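Local coordinates for metallo-beta-lactamase (Pseudomonas stutzeri, PDB 4ZEJ), which probably hydrolyses the amide bond of beta-lactam antibiotics with the help of bound zinc ions, giving substituted beta-amino acids, at residues V3-I8 with D52-T57; N14-T19 with V36-G41. All blocks are in the same frame, centred on the assembly; numbering follows the deposited sequence.

Contact 1 of 2, residues V3-I8 with D52-T57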
loop_
_atom_site.group_PDB
_atom_site.type_symbol
_atom_site.label_atom_id
_atom_site.label_comp_id
_atom_site.label_asym_id
_atom_site.label_seq_id
_atom_site.Cartn_x
_atom_site.Cartn_y
_atom_site.Cartn_z
ATOM N N VAL A 3 16.517 -12.379 -7.047
ATOM C CA VAL A 3 16.007 -11.076 -6.635
ATOM C C VAL A 3 16.708 -10.628 -5.360
ATOM O O VAL A 3 17.182 -11.476 -4.587
ATOM C CB VAL A 3 14.475 -11.054 -6.404
ATOM C CG1 VAL A 3 13.753 -11.479 -7.679
ATOM C CG2 VAL A 3 14.064 -11.923 -5.216
ATOM N N PRO A 4 16.756 -9.302 -5.124
ATOM C CA PRO A 4 17.309 -8.828 -3.851
ATOM C C PRO A 4 16.457 -9.252 -2.661
ATOM O O PRO A 4 15.278 -9.581 -2.828
ATOM C CB PRO A 4 17.287 -7.298 -3.993
ATOM C CG PRO A 4 17.223 -7.046 -5.470
ATOM C CD PRO A 4 16.421 -8.184 -6.026
ATOM N N GLU A 5 17.058 -9.222 -1.473
ATOM C CA GLU A 5 16.337 -9.448 -0.226
ATOM C C GLU A 5 15.507 -8.206 0.114
ATOM O O GLU A 5 15.741 -7.128 -0.424
ATOM C CB GLU A 5 17.310 -9.721 0.933
ATOM C CG GLU A 5 18.278 -10.896 0.748
ATOM C CD GLU A 5 17.627 -12.269 0.780
ATOM O OE1 GLU A 5 18.279 -13.237 0.327
ATOM O OE2 GLU A 5 16.478 -12.411 1.261
ATOM N N LEU A 6 14.549 -8.361 1.022
ATOM C CA LEU A 6 13.821 -7.224 1.585
ATOM C C LEU A 6 14.790 -6.288 2.282
ATOM O O LEU A 6 15.759 -6.745 2.894
ATOM C CB LEU A 6 12.806 -7.715 2.641
ATOM C CG LEU A 6 11.943 -6.633 3.325
ATOM C CD1 LEU A 6 10.490 -6.660 2.910
ATOM C CD2 LEU A 6 12.033 -6.768 4.828
ATOM N N ARG A 7 14.517 -4.994 2.228
ATOM C CA ARG A 7 15.187 -4.051 3.126
ATOM C C ARG A 7 14.185 -3.140 3.813
ATOM O O ARG A 7 13.048 -2.989 3.360
ATOM C CB ARG A 7 16.282 -3.270 2.406
ATOM C CG ARG A 7 15.763 -2.420 1.284
ATOM C CD ARG A 7 16.916 -1.667 0.648
ATOM N NE ARG A 7 16.434 -0.637 -0.242
ATOM C CZ ARG A 7 16.077 -0.809 -1.516
ATOM N NH1 ARG A 7 16.096 -2.010 -2.094
ATOM N NH2 ARG A 7 15.684 0.250 -2.214
ATOM N N ILE A 8 14.600 -2.607 4.959
ATOM C CA ILE A 8 13.751 -1.767 5.795
ATOM C C ILE A 8 14.531 -0.514 6.119
ATOM O O ILE A 8 15.650 -0.601 6.620
ATOM C CB ILE A 8 13.317 -2.491 7.090
ATOM C CG1 ILE A 8 12.606 -3.812 6.763
ATOM C CG2 ILE A 8 12.355 -1.617 7.887
ATOM C CD1 ILE A 8 12.540 -4.779 7.927
ATOM N N ASP A 52 6.628 -14.705 0.389
ATOM C CA ASP A 52 6.656 -15.306 1.733
ATOM C C ASP A 52 7.958 -15.116 2.474
ATOM O O ASP A 52 7.951 -14.803 3.669
ATOM C CB ASP A 52 6.364 -16.799 1.649
ATOM C CG ASP A 52 4.909 -17.083 1.577
ATOM O OD1 ASP A 52 4.527 -18.234 1.846
ATOM O OD2 ASP A 52 4.144 -16.147 1.274
ATOM N N ARG A 53 9.061 -15.332 1.767
ATOM C CA ARG A 53 10.401 -15.140 2.308
ATOM C C ARG A 53 10.528 -13.748 2.911
ATOM O O ARG A 53 10.969 -13.584 4.047
ATOM C CB ARG A 53 11.442 -15.319 1.191
ATOM C CG ARG A 53 12.910 -15.258 1.622
ATOM C CD ARG A 53 13.805 -15.067 0.397
ATOM N NE ARG A 53 15.241 -15.027 0.703
ATOM C CZ ARG A 53 16.079 -16.071 0.710
ATOM N NH1 ARG A 53 15.665 -17.313 0.445
ATOM N NH2 ARG A 53 17.367 -15.874 0.997
ATOM N N ASP A 54 10.126 -12.740 2.143
ATOM C CA ASP A 54 10.271 -11.357 2.590
ATOM C C ASP A 54 9.266 -10.972 3.681
ATOM O O ASP A 54 9.589 -10.172 4.558
ATOM C CB ASP A 54 10.195 -10.400 1.403
ATOM C CG ASP A 54 11.412 -10.490 0.502
ATOM O OD1 ASP A 54 11.324 -10.018 -0.638
ATOM O OD2 ASP A 54 12.464 -11.017 0.922
ATOM N N THR A 55 8.068 -11.543 3.638
ATOM C CA THR A 55 7.081 -11.349 4.696
ATOM C C THR A 55 7.630 -11.906 6.012
ATOM O O THR A 55 7.568 -11.240 7.034
ATOM C CB THR A 55 5.721 -11.984 4.325
ATOM O OG1 THR A 55 5.213 -11.334 3.153
ATOM C CG2 THR A 55 4.704 -11.840 5.445
ATOM N N GLU A 56 8.217 -13.097 5.965
ATOM C CA GLU A 56 8.863 -13.665 7.157
ATOM C C GLU A 56 9.993 -12.780 7.703
ATOM O O GLU A 56 10.075 -12.546 8.913
ATOM C CB GLU A 56 9.364 -15.083 6.882
ATOM C CG GLU A 56 9.968 -15.739 8.117
ATOM C CD GLU A 56 10.110 -17.256 8.042
ATOM O OE1 GLU A 56 9.460 -17.926 7.215
ATOM O OE2 GLU A 56 10.868 -17.793 8.870
ATOM N N THR A 57 10.853 -12.284 6.818
ATOM C CA THR A 57 11.937 -11.383 7.218
ATOM C C THR A 57 11.427 -10.132 7.934
ATOM O O THR A 57 11.939 -9.774 8.994
ATOM C CB THR A 57 12.791 -10.981 6.016
ATOM O OG1 THR A 57 13.313 -12.173 5.420
ATOM C CG2 THR A 57 13.952 -10.082 6.439
HETATM O O HOH W 1 12.729 -8.610 -2.301
HETATM O O HOH W 2 14.013 -11.854 -1.443
HETATM O O HOH W 3 14.343 -11.282 2.833
#

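Contact 2 of 2, residues N14-T19 with V36-G41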
loop_
_atom_site.group_PDB
_atom_site.type_symbol
_atom_site.label_atom_id
_atom_site.label_comp_id
_atom_site.label_asym_id
_atom_site.label_seq_id
_atom_site.Cartn_x
_atom_site.Cartn_y
_atom_site.Cartn_z
ATOM N N ASN A 14 9.099 6.724 13.900
ATOM C CA ASN A 14 8.013 5.745 13.964
ATOM C C ASN A 14 7.523 5.189 12.621
ATOM O O ASN A 14 6.578 4.409 12.607
ATOM C CB ASN A 14 6.825 6.280 14.800
ATOM C CG ASN A 14 7.152 6.390 16.276
ATOM O OD1 ASN A 14 7.846 5.542 16.821
ATOM N ND2 ASN A 14 6.635 7.423 16.934
ATOM N N ILE A 15 8.170 5.546 11.512
ATOM C CA ILE A 15 7.702 5.135 10.179
ATOM C C ILE A 15 8.847 4.538 9.379
ATOM O O ILE A 15 9.871 5.195 9.149
ATOM C CB ILE A 15 7.079 6.314 9.387
ATOM C CG1 ILE A 15 5.939 6.974 10.184
ATOM C CG2 ILE A 15 6.605 5.844 8.004
ATOM C CD1 ILE A 15 4.704 6.128 10.422
ATOM N N PHE A 16 8.661 3.294 8.940
ATOM C CA PHE A 16 9.674 2.577 8.185
ATOM C C PHE A 16 9.116 2.128 6.845
ATOM O O PHE A 16 7.979 1.663 6.768
ATOM C CB PHE A 16 10.163 1.374 8.982
ATOM C CG PHE A 16 10.861 1.759 10.260
ATOM C CD1 PHE A 16 12.243 1.882 10.297
ATOM C CD2 PHE A 16 10.126 2.056 11.407
ATOM C CE1 PHE A 16 12.892 2.260 11.466
ATOM C CE2 PHE A 16 10.763 2.450 12.582
ATOM C CZ PHE A 16 12.147 2.549 12.613
ATOM N N LEU A 17 9.934 2.279 5.811
ATOM C CA LEU A 17 9.605 1.846 4.457
ATOM C C LEU A 17 10.224 0.490 4.229
ATOM O O LEU A 17 11.421 0.309 4.480
ATOM C CB LEU A 17 10.196 2.839 3.456
ATOM C CG LEU A 17 9.954 2.539 1.980
ATOM C CD1 LEU A 17 8.530 2.889 1.625
ATOM C CD2 LEU A 17 10.945 3.352 1.139
ATOM N N HIS A 18 9.416 -0.485 3.805
ATOM C CA HIS A 18 9.945 -1.765 3.376
ATOM C C HIS A 18 9.889 -1.869 1.858
ATOM O O HIS A 18 8.897 -1.493 1.236
ATOM C CB HIS A 18 9.311 -2.968 4.106
ATOM C CG HIS A 18 7.855 -3.206 3.846
ATOM N ND1 HIS A 18 7.393 -3.849 2.717
ATOM C CD2 HIS A 18 6.770 -3.018 4.636
ATOM C CE1 HIS A 18 6.084 -3.991 2.796
ATOM N NE2 HIS A 18 5.682 -3.505 3.952
ATOM N N THR A 19 10.997 -2.316 1.276
ATOM C CA THR A 19 11.143 -2.451 -0.165
ATOM C C THR A 19 11.441 -3.909 -0.465
ATOM O O THR A 19 12.377 -4.486 0.102
ATOM C CB THR A 19 12.278 -1.566 -0.715
ATOM O OG1 THR A 19 12.056 -0.206 -0.332
ATOM C CG2 THR A 19 12.330 -1.645 -2.243
ATOM N N VAL A 36 6.016 -0.100 7.739
ATOM C CA VAL A 36 5.727 -0.503 9.122
ATOM C C VAL A 36 5.496 0.784 9.901
ATOM O O VAL A 36 6.359 1.679 9.893
ATOM C CB VAL A 36 6.877 -1.299 9.773
ATOM C CG1 VAL A 36 6.496 -1.727 11.190
ATOM C CG2 VAL A 36 7.250 -2.522 8.945
ATOM N N VAL A 37 4.337 0.874 10.560
ATOM C CA VAL A 37 3.948 2.025 11.367
ATOM C C VAL A 37 4.092 1.609 12.828
ATOM O O VAL A 37 3.542 0.581 13.231
ATOM C CB VAL A 37 2.496 2.460 11.064
ATOM C CG1 VAL A 37 2.059 3.612 11.968
ATOM C CG2 VAL A 37 2.353 2.852 9.589
ATOM N N ILE A 38 4.835 2.404 13.602
ATOM C CA ILE A 38 5.060 2.153 15.022
ATOM C C ILE A 38 4.321 3.209 15.852
ATOM O O ILE A 38 4.284 4.389 15.500
ATOM C CB ILE A 38 6.568 2.196 15.378
ATOM C CG1 ILE A 38 7.397 1.275 14.467
ATOM C CG2 ILE A 38 6.801 1.834 16.837
ATOM C CD1 ILE A 38 7.067 -0.193 14.541
ATOM N N ASP A 39 3.742 2.780 16.969
ATOM C CA ASP A 39 3.138 3.700 17.929
ATOM C C ASP A 39 3.082 3.011 19.284
ATOM O O ASP A 39 2.493 1.938 19.399
ATOM C CB ASP A 39 1.726 4.099 17.479
ATOM C CG ASP A 39 1.194 5.298 18.220
ATOM O OD1 ASP A 39 1.742 6.408 18.018
ATOM O OD2 ASP A 39 0.218 5.155 18.995
ATOM N N LYS A 40 3.724 3.604 20.290
ATOM C CA LYS A 40 3.639 3.126 21.674
ATOM C C LYS A 40 3.887 1.611 21.793
ATOM O O LYS A 40 3.069 0.881 22.361
ATOM C CB LYS A 40 2.263 3.477 22.256
ATOM C CG LYS A 40 1.886 4.946 22.170
ATOM C CD LYS A 40 0.542 5.199 22.838
ATOM C CE LYS A 40 -0.025 6.569 22.487
ATOM N NZ LYS A 40 0.665 7.670 23.213
ATOM N N GLY A 41 4.995 1.137 21.230
ATOM C CA GLY A 41 5.353 -0.285 21.312
ATOM C C GLY A 41 4.609 -1.249 20.373
ATOM O O GLY A 41 4.928 -2.447 20.337
#

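Contact 1 of 2, residues V3-I8 with D52-T57
Glu5 and Arg53 meet in a two-pronged salt bridge between the N-terminal arm and the first turn of helix 52-64. The guanidinium presents its side: NE bonds to Glu5 OE2 at 2.9 Å, almost straight at 176° and in the guanidinium plane, while NH2 reaches Glu5 OE1, also at 2.9 Å but more bent. Each oxygen uses its syn lone pair, the planes lying 34° apart. Arg53, extended from CG to NE, carries its guanidinium from the helix to the carboxylate. Next to this pair, Asp54 OD2 receives a weak bond from Leu6 N at 3.4 Å. Leu6, its CG anti to N (chi1 -179°), lays CB against that carboxylate and CD2 4.2 Å from Thr57 CG2; a branched apolar chain suits the spot, packing also on Pro49 and Leu58. Waters satisfy the buried Asp54: one donates to OD1 and one to OD2, both also to Pro4 O; a third donates to OD2 and Glu5 OE2, accepting from Thr57 OG1 and, weakly, from Leu6 N, whose N-H is thus shared. Ser51 OG accepts from Asp54 N. With Glu5 OE2 only 4.3 Å from Asp54 OD2, the carboxylates would repel, a cost Arg53 and the shared water probably offset.

Contact 2 of 2, residues N14-T19 with V36-G41
Three backbone hydrogen bonds join Asn14-Thr19 to Val36-Gly41, where strands 15-19 and 36-39 run antiparallel at 163° with their axes 5.1 Å apart. They belong to the beta hairpin of strands 15-24 and 30-39, within the seven-stranded mixed sheet of the alpha-beta/beta-alpha metallo-beta-lactamase fold. Phe16 and Val36 form a hydrogen-bonded pair, Phe16 N giving to Val36 O at 3.0 Å and Val36 N to Phe16 O at 2.8 Å. The next pair, Ile15 with Val37, is non-hydrogen-bonded, and beyond it Ile38 N reaches Asn14 O at 2.8 Å. Asn14 has a positive phi of 72°, a conformation that asparagine tolerates better than most residues and that suits the turn from strand 7-12 into strand 15-24.

The beta-branched and aromatic residues suit extended strands and supply apolar surface to both faces. On one, Ile15 and Val37 run alongside each other from neighbouring strands; Ile15 CD1 sits 4.0 Å from Val37 CG1. The face bearing Phe16 and Val36 turns toward helix 52-64, where Trp61 meets the Phe16 ring edge-to-face and Leu58 and Ile62 pack on Val36. With chi1 at -64°, CG of Phe16 stands opposite its carbonyl carbon, and the ring leans back toward the Asn14 end of the strand to bring CE2 within 4.0 Å of Ile38 CG1. Val36 O lies near the plane of that ring, at its edge. Farther along, the edge of the His18 ring faces Val36 N, while its NE2 makes a weak hydrogen bond to Asp47 O. At the turn end, the Asn14 side chain lies roughly perpendicular to that of Ile38, its CB 3.2 Å from Ile38 O and its OD1 3.9 Å from Ile38 CG2.

Overall arrangement
Contact 1 lies at the surface and contact 2 is buried, their centres about 16 Å apart. The two share one sheet, in which strands 7-12 and 15-24, consecutive in the chain, lie next to each other, and the hairpin of contact 2 falls in the chain between the two segments of contact 1. Arg7 O probably accepts a hydrogen bond from Thr19 N, and Ile8 packs on Phe16 where the two meet. Helix 52-64 serves both, holding the N-terminal arm in contact 1 and packing against the hairpin in contact 2. Chemistry follows place: charged groups and bridging waters dominate the exposed contact, backbone hydrogen bonds and apolar packing the buried one.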